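Local coordinates for hypothetical protein (Leishmania major, PDB 3LJN) that is of unknown function but folds as an ankyrin repeat protein, a scaffold that in relatives commonly serves protein-protein recognition, at residues 81-89 with 117-125; 248-256 with 287-295. One frame throughout, in Å; residues are numbered along the deposited sequence.

Contact 1. Residues 81-89 with 117-125; sequences LWHGQKPIH and LLNECDERE
The two backbones join at one hydrogen bond, E123 N to G84 O at 3.1 Å, nearly straight at 175° and lying in the carbonyl plane, with G84 inside the type I' turn from W82 to Q85. The central side chain is H89. One face of its imidazole is covered by D122, whose CB stands 3.8 Å from the H89 ring centroid, close to the ring normal, a CH-pi contact. In the ring plane, H89 ND1 accepts K86 N at 3.2 Å, while NE2 of H89 gives a weak, bent bond to E120 O at 3.4 Å. With chi1 at -67°, CG of H89 lies beside its own backbone N, which turns the ring back toward K86. D122 OD1 takes R124 N in an Asx turn, and OD2 reaches W144 NE1. Q85 OE1 lies over one face of the R124 guanidinium, toward its rim, the planes 41° apart. I88 CD1 meets L118 CD2 at 3.8 Å, and K86 NZ makes a long salt bridge to E120 OE2 at 3.6 Å. K86-P87-I88-H89 matches the TPLH motif of ankyrin repeats, with lysine for threonine. The ND1 bond and packing on both ring faces, by D122 CB and I88 CG2, restrain the ring's rotation; the weak NE2 bond would add to this. An accepting ND1 is consistent with a neutral ring carrying its proton on NE2.

Contact 2. Residues 248-256 with 287-295; sequences LYLSVRAAM and RVVWLDFVP
The W290 indole turns its edge to the end of helix 247-253: CE3 of W290 comes to 3.4 Å from R253 O, and CZ3 of W290 lies at the same distance from V252 O. Over the centre of one face of this indole sits V288 CG1, 3.7 Å above the plane. F293 also works edge-on, with its CZ 3.6 Å from A254 CB and its CE1 near A254 O. The guanidinium of R253 has L291 CD2 over one face and the V289 carbonyl at its edge. There NH1 of R253 donates to V289 O at 2.9 Å, a bond straight to 177° that lies in the planes of both groups. Bends at chi2 and chi3 curl the R253 chain around the V289 carbonyl, bringing NH1 onto its oxygen, and CG of R253 meets V288 CG1. R253 O lies in the last turn of helix 247-253, where it accepts from the crossing loop 287-295, which leads on to helix 300-317. A255 leaves the helix with positive phi, and helix 257-266 follows through a short turn, consistent with the paired helices of an ankyrin-like stack. L291 N reaches R253 O at 3.2 Å from 41° above the carbonyl plane, while W290 CA makes a CA-H...O contact to the same oxygen. L291 sends CD1 to A254 CB, at 3.8 Å, and CD2 to the arginine, the leucine and R253 crossing at about a right angle. The type I turn from L291 to V294 brings V294 CG1 near A255 CB, and K302 from helix 300-317 makes a cation-pi contact with W290.

The contacts sit on opposite sides of the chain's centre, about 15 Å and 26 Å from it between centres; they lie on different helices and do not touch, their nearest atoms about 25 Å apart. Both are partly buried, neither wholly core nor wholly surface. Contact 1 lies among the ankyrin repeats, linking the turn and start of helix 87-93 to the chain leaving helix 114-118; contact 2, nearer the C-terminal end, sets a loop against the end of helix 247-253. Their chemistry differs accordingly: contact 1 is largely polar, with a histidine and acidic side chains, whereas contact 2 mixes apolar side chains with two firm bonds to backbone carbonyls.

Contact 1. Residues 81-89 with 117-125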
ATOM      1  N   LEU A  81      17.160  13.221  -5.192  1.00 42.64           N
ATOM      2  CA  LEU A  81      16.912  12.424  -4.011  1.00 42.60           C
ATOM      3  C   LEU A  81      18.006  12.731  -3.005  1.00 41.72           C
ATOM      4  O   LEU A  81      19.147  12.968  -3.384  1.00 41.89           O
ATOM      5  CB  LEU A  81      16.925  10.944  -4.390  1.00 44.57           C
ATOM      6  CG  LEU A  81      15.785  10.530  -5.324  1.00 45.98           C
ATOM      7  CD1 LEU A  81      16.247   9.493  -6.331  1.00 48.27           C
ATOM      8  CD2 LEU A  81      14.581  10.041  -4.528  1.00 46.24           C
ATOM      9  N   TRP A  82      17.655  12.745  -1.726  1.00 41.10           N
ATOM     10  CA  TRP A  82      18.625  12.980  -0.678  1.00 40.70           C
ATOM     11  C   TRP A  82      18.605  11.784   0.249  1.00 41.74           C
ATOM     12  O   TRP A  82      17.593  11.494   0.881  1.00 41.87           O
ATOM     13  CB  TRP A  82      18.301  14.271   0.067  1.00 39.38           C
ATOM     14  CG  TRP A  82      19.279  14.611   1.126  1.00 39.33           C
ATOM     15  CD1 TRP A  82      20.615  14.341   1.124  1.00 40.04           C
ATOM     16  CD2 TRP A  82      19.013  15.299   2.349  1.00 38.93           C
ATOM     17  NE1 TRP A  82      21.196  14.797   2.282  1.00 40.16           N
ATOM     18  CE2 TRP A  82      20.234  15.402   3.048  1.00 39.50           C
ATOM     19  CE3 TRP A  82      17.857  15.834   2.928  1.00 38.46           C
ATOM     20  CZ2 TRP A  82      20.338  16.022   4.295  1.00 39.69           C
ATOM     21  CZ3 TRP A  82      17.963  16.467   4.168  1.00 38.59           C
ATOM     22  CH2 TRP A  82      19.193  16.545   4.840  1.00 39.24           C
ATOM     23  N   HIS A  83      19.731  11.082   0.321  1.00 42.78           N
ATOM     24  CA  HIS A  83      19.776   9.779   0.954  1.00 44.26           C
ATOM     25  C   HIS A  83      18.567   8.984   0.450  1.00 45.02           C
ATOM     26  O   HIS A  83      17.863   8.358   1.222  1.00 45.71           O
ATOM     27  CB  HIS A  83      19.757   9.910   2.486  1.00 44.18           C
ATOM     28  CG  HIS A  83      20.899  10.706   3.054  1.00 43.84           C
ATOM     29  ND1 HIS A  83      22.210  10.514   2.669  1.00 44.66           N
ATOM     30  CD2 HIS A  83      20.926  11.671   4.007  1.00 43.17           C
ATOM     31  CE1 HIS A  83      22.993  11.337   3.346  1.00 44.49           C
ATOM     32  NE2 HIS A  83      22.238  12.051   4.164  1.00 43.61           N
ATOM     33  N   GLY A  84      18.312   9.054  -0.853  1.00 45.18           N
ATOM     34  CA  GLY A  84      17.256   8.267  -1.483  1.00 46.43           C
ATOM     35  C   GLY A  84      15.850   8.796  -1.322  1.00 45.74           C
ATOM     36  O   GLY A  84      14.903   8.145  -1.705  1.00 47.04           O
ATOM     37  N   GLN A  85      15.698   9.992  -0.786  1.00 43.99           N
ATOM     38  CA  GLN A  85      14.364  10.480  -0.461  1.00 43.59           C
ATOM     39  C   GLN A  85      13.995  11.805  -1.103  1.00 42.34           C
ATOM     40  O   GLN A  85      14.847  12.633  -1.416  1.00 41.31           O
ATOM     41  CB  GLN A  85      14.204  10.563   1.054  1.00 43.30           C
ATOM     42  CG  GLN A  85      14.244   9.182   1.707  1.00 45.01           C
ATOM     43  CD  GLN A  85      13.932   9.242   3.176  1.00 45.18           C
ATOM     44  OE1 GLN A  85      14.613   9.953   3.931  1.00 44.29           O
ATOM     45  NE2 GLN A  85      12.888   8.504   3.604  1.00 46.67           N
ATOM     46  N   LYS A  86      12.693  11.975  -1.278  1.00 42.74           N
ATOM     47  CA  LYS A  86      12.102  13.142  -1.874  1.00 42.02           C
ATOM     48  C   LYS A  86      11.418  13.892  -0.741  1.00 41.28           C
ATOM     49  O   LYS A  86      11.020  13.271   0.228  1.00 41.93           O
ATOM     50  CB  LYS A  86      11.064  12.681  -2.883  1.00 43.63           C
ATOM     51  CG  LYS A  86      11.105  13.395  -4.196  1.00 43.68           C
ATOM     52  CD  LYS A  86      12.251  12.905  -5.038  1.00 44.17           C
ATOM     53  CE  LYS A  86      12.112  13.413  -6.456  1.00 45.00           C
ATOM     54  NZ  LYS A  86      10.697  13.252  -6.958  1.00 46.63           N
ATOM     55  N   PRO A  87      11.239  15.217  -0.860  1.00 40.25           N
ATOM     56  CA  PRO A  87      10.720  16.031   0.253  1.00 39.75           C
ATOM     57  C   PRO A  87       9.404  15.590   0.904  1.00 40.99           C
ATOM     58  O   PRO A  87       9.200  15.855   2.089  1.00 41.02           O
ATOM     59  CB  PRO A  87      10.549  17.396  -0.386  1.00 39.03           C
ATOM     60  CG  PRO A  87      11.613  17.418  -1.454  1.00 38.62           C
ATOM     61  CD  PRO A  87      11.521  16.060  -2.038  1.00 39.81           C
ATOM     62  N   ILE A  88       8.519  14.932   0.162  1.00 42.35           N
ATOM     63  CA  ILE A  88       7.325  14.364   0.785  1.00 43.94           C
ATOM     64  C   ILE A  88       7.707  13.295   1.815  1.00 44.56           C
ATOM     65  O   ILE A  88       7.138  13.258   2.908  1.00 45.30           O
ATOM     66  CB  ILE A  88       6.338  13.756  -0.246  1.00 45.78           C
ATOM     67  CG1 ILE A  88       5.138  13.088   0.455  1.00 47.81           C
ATOM     68  CG2 ILE A  88       7.036  12.715  -1.154  1.00 46.36           C
ATOM     69  CD1 ILE A  88       4.508  13.907   1.565  1.00 47.72           C
ATOM     70  N   HIS A  89       8.655  12.424   1.468  1.00 44.55           N
ATOM     71  CA  HIS A  89       8.997  11.302   2.322  1.00 45.53           C
ATOM     72  C   HIS A  89       9.520  11.784   3.655  1.00 44.78           C
ATOM     73  O   HIS A  89       9.240  11.165   4.683  1.00 46.04           O
ATOM     74  CB  HIS A  89      10.077  10.440   1.688  1.00 45.65           C
ATOM     75  CG  HIS A  89       9.647   9.728   0.444  1.00 47.04           C
ATOM     76  ND1 HIS A  89      10.164  10.027  -0.798  1.00 46.55           N
ATOM     77  CD2 HIS A  89       8.779   8.705   0.256  1.00 49.27           C
ATOM     78  CE1 HIS A  89       9.622   9.231  -1.702  1.00 48.46           C
ATOM     79  NE2 HIS A  89       8.775   8.422  -1.090  1.00 50.13           N
ATOM     80  N   LEU A 117       1.808  13.311  -6.649  1.00 57.20           N
ATOM     81  CA  LEU A 117       2.805  13.671  -5.640  1.00 55.51           C
ATOM     82  C   LEU A 117       2.893  12.671  -4.499  1.00 54.71           C
ATOM     83  O   LEU A 117       3.979  12.171  -4.194  1.00 54.38           O
ATOM     84  CB  LEU A 117       2.499  15.049  -5.046  1.00 54.72           C
ATOM     85  CG  LEU A 117       3.557  15.647  -4.116  1.00 53.65           C
ATOM     86  CD1 LEU A 117       4.813  15.948  -4.908  1.00 54.23           C
ATOM     87  CD2 LEU A 117       3.030  16.906  -3.443  1.00 53.21           C
ATOM     88  N   LEU A 118       1.757  12.392  -3.859  1.00 54.79           N
ATOM     89  CA  LEU A 118       1.747  11.562  -2.652  1.00 54.31           C
ATOM     90  C   LEU A 118       2.091  10.080  -2.885  1.00 54.82           C
ATOM     91  O   LEU A 118       2.401   9.372  -1.940  1.00 54.47           O
ATOM     92  CB  LEU A 118       0.404  11.674  -1.918  1.00 54.86           C
ATOM     93  CG  LEU A 118       0.113  12.944  -1.119  1.00 54.47           C
ATOM     94  CD1 LEU A 118      -1.230  12.824  -0.444  1.00 55.71           C
ATOM     95  CD2 LEU A 118       1.170  13.186  -0.082  1.00 53.53           C
ATOM     96  N   ASN A 119       2.050   9.607  -4.122  1.00 55.95           N
ATOM     97  CA  ASN A 119       2.325   8.195  -4.392  1.00 56.76           C
ATOM     98  C   ASN A 119       3.720   7.930  -4.967  1.00 56.91           C
ATOM     99  O   ASN A 119       3.982   6.836  -5.463  1.00 58.01           O
ATOM    100  CB  ASN A 119       1.242   7.620  -5.311  1.00 58.76           C
ATOM    101  CG  ASN A 119      -0.156   7.749  -4.718  1.00 59.32           C
ATOM    102  OD1 ASN A 119      -0.339   7.581  -3.514  1.00 58.52           O
ATOM    103  ND2 ASN A 119      -1.143   8.046  -5.561  1.00 61.20           N
ATOM    104  N   GLU A 120       4.604   8.924  -4.880  1.00 56.17           N
ATOM    105  CA  GLU A 120       6.012   8.779  -5.279  1.00 56.75           C
ATOM    106  C   GLU A 120       6.712   7.695  -4.474  1.00 56.65           C
ATOM    107  O   GLU A 120       6.420   7.490  -3.293  1.00 55.69           O
ATOM    108  CB  GLU A 120       6.785  10.084  -5.066  1.00 56.24           C
ATOM    109  CG  GLU A 120       6.584  11.142  -6.151  1.00 56.95           C
ATOM    110  CD  GLU A 120       7.592  11.059  -7.303  1.00 58.91           C
ATOM    111  OE1 GLU A 120       7.388  11.781  -8.312  1.00 60.02           O
ATOM    112  OE2 GLU A 120       8.587  10.294  -7.202  1.00 59.70           O
ATOM    113  N   CYS A 121       7.669   7.032  -5.112  1.00 58.01           N
ATOM    114  CA  CYS A 121       8.438   5.984  -4.465  1.00 58.34           C
ATOM    115  C   CYS A 121       9.872   6.442  -4.171  1.00 58.99           C
ATOM    116  O   CYS A 121      10.520   7.062  -5.013  1.00 60.17           O
ATOM    117  CB  CYS A 121       8.446   4.750  -5.355  1.00 59.97           C
ATOM    118  SG  CYS A 121       8.276   3.248  -4.436  1.00 59.84           S
ATOM    119  N   ASP A 122      10.367   6.143  -2.973  1.00 58.71           N
ATOM    120  CA  ASP A 122      11.763   6.441  -2.650  1.00 60.07           C
ATOM    121  C   ASP A 122      12.655   5.388  -3.293  1.00 62.17           C
ATOM    122  O   ASP A 122      12.163   4.461  -3.938  1.00 62.39           O
ATOM    123  CB  ASP A 122      12.000   6.586  -1.128  1.00 59.71           C
ATOM    124  CG  ASP A 122      11.907   5.272  -0.361  1.00 59.87           C
ATOM    125  OD1 ASP A 122      12.174   4.207  -0.945  1.00 60.81           O
ATOM    126  OD2 ASP A 122      11.588   5.314   0.856  1.00 59.37           O
ATOM    127  N   GLU A 123      13.963   5.556  -3.163  1.00 64.14           N
ATOM    128  CA  GLU A 123      14.904   4.606  -3.728  1.00 66.67           C
ATOM    129  C   GLU A 123      15.894   4.260  -2.617  1.00 68.07           C
ATOM    130  O   GLU A 123      17.092   4.444  -2.748  1.00 70.77           O
ATOM    131  CB  GLU A 123      15.567   5.182  -4.994  1.00 68.89           C
ATOM    132  CG  GLU A 123      14.624   6.070  -5.851  1.00 67.60           C
ATOM    133  CD  GLU A 123      14.823   5.948  -7.376  1.00 70.00           C
ATOM    134  OE1 GLU A 123      15.980   5.811  -7.846  1.00 73.11           O
ATOM    135  OE2 GLU A 123      13.800   6.014  -8.106  1.00 69.23           O
ATOM    136  N   ARG A 124      15.351   3.747  -1.516  1.00 66.61           N
ATOM    137  CA  ARG A 124      16.089   3.543  -0.275  1.00 67.90           C
ATOM    138  C   ARG A 124      16.055   2.070   0.156  1.00 68.36           C
ATOM    139  O   ARG A 124      15.025   1.591   0.625  1.00 66.45           O
ATOM    140  CB  ARG A 124      15.473   4.427   0.814  1.00 66.25           C
ATOM    141  CG  ARG A 124      16.270   4.519   2.093  1.00 68.21           C
ATOM    142  CD  ARG A 124      15.499   5.253   3.191  1.00 66.83           C
ATOM    143  NE  ARG A 124      16.403   5.924   4.137  1.00 69.34           N
ATOM    144  CZ  ARG A 124      16.019   6.632   5.204  1.00 69.30           C
ATOM    145  NH1 ARG A 124      14.727   6.768   5.504  1.00 66.80           N
ATOM    146  NH2 ARG A 124      16.935   7.207   5.980  1.00 72.28           N
ATOM    147  N   GLU A 125      17.180   1.363   0.005  1.00 71.21           N
ATOM    148  CA  GLU A 125      17.269  -0.062   0.388  1.00 72.05           C
ATOM    149  C   GLU A 125      17.263  -0.238   1.912  1.00 72.18           C
ATOM    150  O   GLU A 125      17.931   0.500   2.625  1.00 73.66           O
ATOM    151  CB  GLU A 125      18.504  -0.720  -0.228  1.00 75.52           C
TER

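Contact 2. Residues 248-256 with 287-295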
ATOM      1  N   LEU A 248     -10.875 -19.328  -4.291  1.00 41.60           N
ATOM      2  CA  LEU A 248     -11.705 -20.470  -3.920  1.00 40.20           C
ATOM      3  C   LEU A 248     -10.877 -21.627  -3.341  1.00 38.71           C
ATOM      4  O   LEU A 248     -11.232 -22.126  -2.282  1.00 37.96           O
ATOM      5  CB  LEU A 248     -12.530 -20.981  -5.111  1.00 40.54           C
ATOM      6  CG  LEU A 248     -13.451 -22.171  -4.809  1.00 39.64           C
ATOM      7  CD1 LEU A 248     -14.273 -21.892  -3.555  1.00 39.69           C
ATOM      8  CD2 LEU A 248     -14.353 -22.505  -5.985  1.00 40.56           C
ATOM      9  N   TYR A 249      -9.794 -22.038  -4.022  1.00 38.72           N
ATOM     10  CA  TYR A 249      -8.922 -23.130  -3.534  1.00 37.84           C
ATOM     11  C   TYR A 249      -8.307 -22.773  -2.188  1.00 37.68           C
ATOM     12  O   TYR A 249      -8.311 -23.581  -1.274  1.00 36.95           O
ATOM     13  CB  TYR A 249      -7.792 -23.513  -4.520  1.00 38.53           C
ATOM     14  CG  TYR A 249      -8.220 -23.717  -5.960  1.00 39.27           C
ATOM     15  CD1 TYR A 249      -9.507 -24.125  -6.275  1.00 38.94           C
ATOM     16  CD2 TYR A 249      -7.329 -23.508  -7.007  1.00 40.72           C
ATOM     17  CE1 TYR A 249      -9.909 -24.296  -7.592  1.00 39.96           C
ATOM     18  CE2 TYR A 249      -7.719 -23.678  -8.333  1.00 41.78           C
ATOM     19  CZ  TYR A 249      -9.016 -24.071  -8.615  1.00 41.34           C
ATOM     20  OH  TYR A 249      -9.448 -24.241  -9.912  1.00 42.67           O
ATOM     21  N   LEU A 250      -7.802 -21.556  -2.051  1.00 38.73           N
ATOM     22  CA  LEU A 250      -7.279 -21.127  -0.763  1.00 38.98           C
ATOM     23  C   LEU A 250      -8.357 -21.058   0.323  1.00 38.58           C
ATOM     24  O   LEU A 250      -8.080 -21.311   1.491  1.00 38.47           O
ATOM     25  CB  LEU A 250      -6.606 -19.764  -0.876  1.00 40.72           C
ATOM     26  CG  LEU A 250      -5.394 -19.657  -1.787  1.00 41.85           C
ATOM     27  CD1 LEU A 250      -4.869 -18.244  -1.702  1.00 44.01           C
ATOM     28  CD2 LEU A 250      -4.323 -20.672  -1.407  1.00 41.49           C
ATOM     29  N   SER A 251      -9.576 -20.700  -0.051  1.00 38.76           N
ATOM     30  CA  SER A 251     -10.647 -20.607   0.916  1.00 38.90           C
ATOM     31  C   SER A 251     -11.007 -21.968   1.458  1.00 37.83           C
ATOM     32  O   SER A 251     -11.199 -22.149   2.647  1.00 38.03           O
ATOM     33  CB  SER A 251     -11.869 -20.013   0.278  1.00 39.75           C
ATOM     34  OG  SER A 251     -12.873 -19.851   1.251  1.00 40.41           O
ATOM     35  N   VAL A 252     -11.120 -22.925   0.552  1.00 37.07           N
ATOM     36  CA  VAL A 252     -11.330 -24.323   0.911  1.00 36.42           C
ATOM     37  C   VAL A 252     -10.216 -24.755   1.851  1.00 36.27           C
ATOM     38  O   VAL A 252     -10.495 -25.177   2.981  1.00 36.51           O
ATOM     39  CB  VAL A 252     -11.367 -25.234  -0.349  1.00 36.06           C
ATOM     40  CG1 VAL A 252     -11.306 -26.688   0.044  1.00 35.83           C
ATOM     41  CG2 VAL A 252     -12.635 -24.963  -1.154  1.00 36.55           C
ATOM     42  N   ARG A 253      -8.970 -24.598   1.388  1.00 36.27           N
ATOM     43  CA  ARG A 253      -7.776 -24.980   2.146  1.00 36.54           C
ATOM     44  C   ARG A 253      -7.608 -24.280   3.491  1.00 37.22           C
ATOM     45  O   ARG A 253      -7.002 -24.832   4.403  1.00 37.62           O
ATOM     46  CB  ARG A 253      -6.526 -24.696   1.332  1.00 37.00           C
ATOM     47  CG  ARG A 253      -6.301 -25.653   0.188  1.00 36.85           C
ATOM     48  CD  ARG A 253      -4.845 -25.962   0.075  1.00 37.78           C
ATOM     49  NE  ARG A 253      -4.093 -24.952  -0.658  1.00 38.75           N
ATOM     50  CZ  ARG A 253      -2.833 -24.592  -0.396  1.00 40.07           C
ATOM     51  NH1 ARG A 253      -2.150 -25.117   0.627  1.00 40.53           N
ATOM     52  NH2 ARG A 253      -2.251 -23.675  -1.167  1.00 41.32           N
ATOM     53  N   ALA A 254      -8.119 -23.062   3.610  1.00 37.72           N
ATOM     54  CA  ALA A 254      -8.066 -22.339   4.874  1.00 38.78           C
ATOM     55  C   ALA A 254      -9.204 -22.728   5.813  1.00 39.00           C
ATOM     56  O   ALA A 254      -9.308 -22.156   6.899  1.00 40.20           O
ATOM     57  CB  ALA A 254      -8.110 -20.836   4.613  1.00 39.85           C
ATOM     58  N   ALA A 255     -10.022 -23.712   5.416  1.00 38.24           N
ATOM     59  CA  ALA A 255     -11.319 -23.988   6.052  1.00 38.86           C
ATOM     60  C   ALA A 255     -12.205 -22.782   5.731  1.00 39.59           C
ATOM     61  O   ALA A 255     -12.503 -22.554   4.563  1.00 39.09           O
ATOM     62  CB  ALA A 255     -11.176 -24.219   7.537  1.00 40.00           C
HETATM   63  N   MSE A 256     -12.591 -21.974   6.704  1.00 41.10           N
HETATM   64  CA  MSE A 256     -13.218 -20.686   6.366  1.00 42.27           C
HETATM   65  C   MSE A 256     -14.494 -20.935   5.586  1.00 42.33           C
HETATM   66  O   MSE A 256     -14.489 -20.911   4.357  1.00 41.52           O
HETATM   67  CB  MSE A 256     -12.275 -19.758   5.552  1.00 42.09           C
HETATM   68  CG  MSE A 256     -11.043 -19.201   6.332  1.00 42.83           C
HETATM   69 SE   MSE A 256     -10.177 -17.569   5.512  1.00 44.20          SE
HETATM   70  CE  MSE A 256     -10.895 -17.754   3.691  1.00 43.11           C
ATOM     71  N   ARG A 287      -6.369 -35.120  -1.116  1.00 42.27           N
ATOM     72  CA  ARG A 287      -5.785 -34.159  -2.043  1.00 41.67           C
ATOM     73  C   ARG A 287      -5.708 -32.738  -1.475  1.00 40.10           C
ATOM     74  O   ARG A 287      -5.242 -31.836  -2.171  1.00 39.86           O
ATOM     75  CB  ARG A 287      -6.582 -34.091  -3.338  1.00 41.53           C
ATOM     76  CG  ARG A 287      -6.566 -35.322  -4.180  1.00 43.46           C
ATOM     77  CD  ARG A 287      -6.943 -34.921  -5.586  1.00 43.58           C
ATOM     78  NE  ARG A 287      -7.381 -36.022  -6.428  1.00 45.42           N
ATOM     79  CZ  ARG A 287      -7.554 -35.930  -7.739  1.00 46.34           C
ATOM     80  NH1 ARG A 287      -7.317 -34.782  -8.360  1.00 45.60           N
ATOM     81  NH2 ARG A 287      -7.950 -36.991  -8.435  1.00 48.38           N
ATOM     82  N   VAL A 288      -6.171 -32.524  -0.244  1.00 39.42           N
ATOM     83  CA  VAL A 288      -6.179 -31.177   0.320  1.00 38.32           C
ATOM     84  C   VAL A 288      -4.995 -30.936   1.269  1.00 38.99           C
ATOM     85  O   VAL A 288      -4.763 -31.717   2.210  1.00 39.88           O
ATOM     86  CB  VAL A 288      -7.508 -30.866   1.030  1.00 37.52           C
ATOM     87  CG1 VAL A 288      -7.532 -29.398   1.483  1.00 36.79           C
ATOM     88  CG2 VAL A 288      -8.699 -31.190   0.096  1.00 37.33           C
ATOM     89  N   VAL A 289      -4.257 -29.852   0.992  1.00 38.93           N
ATOM     90  CA  VAL A 289      -3.111 -29.426   1.788  1.00 39.87           C
ATOM     91  C   VAL A 289      -3.556 -28.257   2.662  1.00 39.18           C
ATOM     92  O   VAL A 289      -3.285 -27.098   2.358  1.00 39.19           O
ATOM     93  CB  VAL A 289      -1.920 -28.991   0.881  1.00 40.99           C
ATOM     94  CG1 VAL A 289      -0.702 -28.580   1.719  1.00 42.44           C
ATOM     95  CG2 VAL A 289      -1.564 -30.093  -0.091  1.00 42.01           C
ATOM     96  N   TRP A 290      -4.227 -28.575   3.761  1.00 39.01           N
ATOM     97  CA  TRP A 290      -4.732 -27.556   4.685  1.00 38.79           C
ATOM     98  C   TRP A 290      -3.652 -26.591   5.129  1.00 39.79           C
ATOM     99  O   TRP A 290      -2.526 -27.000   5.331  1.00 40.97           O
ATOM    100  CB  TRP A 290      -5.283 -28.212   5.938  1.00 39.29           C
ATOM    101  CG  TRP A 290      -6.277 -29.245   5.692  1.00 38.95           C
ATOM    102  CD1 TRP A 290      -6.105 -30.580   5.838  1.00 39.84           C
ATOM    103  CD2 TRP A 290      -7.620 -29.048   5.264  1.00 38.11           C
ATOM    104  NE1 TRP A 290      -7.268 -31.242   5.527  1.00 39.62           N
ATOM    105  CE2 TRP A 290      -8.218 -30.321   5.171  1.00 38.54           C
ATOM    106  CE3 TRP A 290      -8.382 -27.921   4.952  1.00 37.43           C
ATOM    107  CZ2 TRP A 290      -9.544 -30.501   4.771  1.00 38.29           C
ATOM    108  CZ3 TRP A 290      -9.707 -28.098   4.547  1.00 37.15           C
ATOM    109  CH2 TRP A 290     -10.271 -29.376   4.465  1.00 37.57           C
ATOM    110  N   LEU A 291      -4.004 -25.321   5.321  1.00 39.72           N
ATOM    111  CA  LEU A 291      -3.028 -24.316   5.778  1.00 41.10           C
ATOM    112  C   LEU A 291      -2.731 -24.463   7.275  1.00 42.32           C
ATOM    113  O   LEU A 291      -3.482 -25.094   8.002  1.00 42.08           O
ATOM    114  CB  LEU A 291      -3.490 -22.895   5.442  1.00 41.16           C
ATOM    115  CG  LEU A 291      -3.871 -22.627   3.983  1.00 40.36           C
ATOM    116  CD1 LEU A 291      -4.366 -21.224   3.853  1.00 40.97           C
ATOM    117  CD2 LEU A 291      -2.733 -22.857   3.039  1.00 41.02           C
ATOM    118  N   ASP A 292      -1.635 -23.870   7.726  1.00 44.02           N
ATOM    119  CA  ASP A 292      -1.029 -24.213   9.020  1.00 45.69           C
ATOM    120  C   ASP A 292      -1.830 -23.811  10.256  1.00 46.22           C
ATOM    121  O   ASP A 292      -1.858 -24.548  11.243  1.00 47.10           O
ATOM    122  CB  ASP A 292       0.377 -23.617   9.103  1.00 47.80           C
ATOM    123  CG  ASP A 292       1.250 -24.049   7.935  1.00 47.93           C
ATOM    124  OD1 ASP A 292       0.703 -24.761   7.033  1.00 46.24           O
ATOM    125  OD2 ASP A 292       2.462 -23.674   7.921  1.00 50.05           O
ATOM    126  N   PHE A 293      -2.452 -22.637  10.199  1.00 46.13           N
ATOM    127  CA  PHE A 293      -3.420 -22.178  11.202  1.00 46.77           C
ATOM    128  C   PHE A 293      -4.713 -23.021  11.249  1.00 45.46           C
ATOM    129  O   PHE A 293      -5.589 -22.718  12.052  1.00 46.27           O
ATOM    130  CB  PHE A 293      -3.802 -20.722  10.910  1.00 47.25           C
ATOM    131  CG  PHE A 293      -4.399 -20.523   9.535  1.00 45.49           C
ATOM    132  CD1 PHE A 293      -5.748 -20.786   9.295  1.00 44.26           C
ATOM    133  CD2 PHE A 293      -3.604 -20.112   8.472  1.00 45.43           C
ATOM    134  CE1 PHE A 293      -6.297 -20.630   8.037  1.00 42.95           C
ATOM    135  CE2 PHE A 293      -4.152 -19.954   7.210  1.00 44.14           C
ATOM    136  CZ  PHE A 293      -5.504 -20.211   6.995  1.00 42.87           C
ATOM    137  N   VAL A 294      -4.855 -24.016  10.362  1.00 43.84           N
ATOM    138  CA  VAL A 294      -5.977 -24.975  10.367  1.00 43.02           C
ATOM    139  C   VAL A 294      -5.563 -26.214  11.149  1.00 44.03           C
ATOM    140  O   VAL A 294      -4.505 -26.761  10.869  1.00 44.25           O
ATOM    141  CB  VAL A 294      -6.318 -25.477   8.945  1.00 41.19           C
ATOM    142  CG1 VAL A 294      -7.618 -26.207   8.952  1.00 40.76           C
ATOM    143  CG2 VAL A 294      -6.357 -24.351   7.964  1.00 40.50           C
ATOM    144  N   PRO A 295      -6.386 -26.682  12.106  1.00 45.04           N
ATOM    145  CA  PRO A 295      -6.005 -27.853  12.919  1.00 46.57           C
ATOM    146  C   PRO A 295      -5.793 -29.124  12.121  1.00 45.90           C
ATOM    147  O   PRO A 295      -6.594 -29.457  11.251  1.00 44.55           O
ATOM    148  CB  PRO A 295      -7.191 -28.043  13.861  1.00 47.85           C
ATOM    149  CG  PRO A 295      -7.829 -26.710  13.932  1.00 47.66           C
ATOM    150  CD  PRO A 295      -7.635 -26.073  12.591  1.00 45.50           C
TER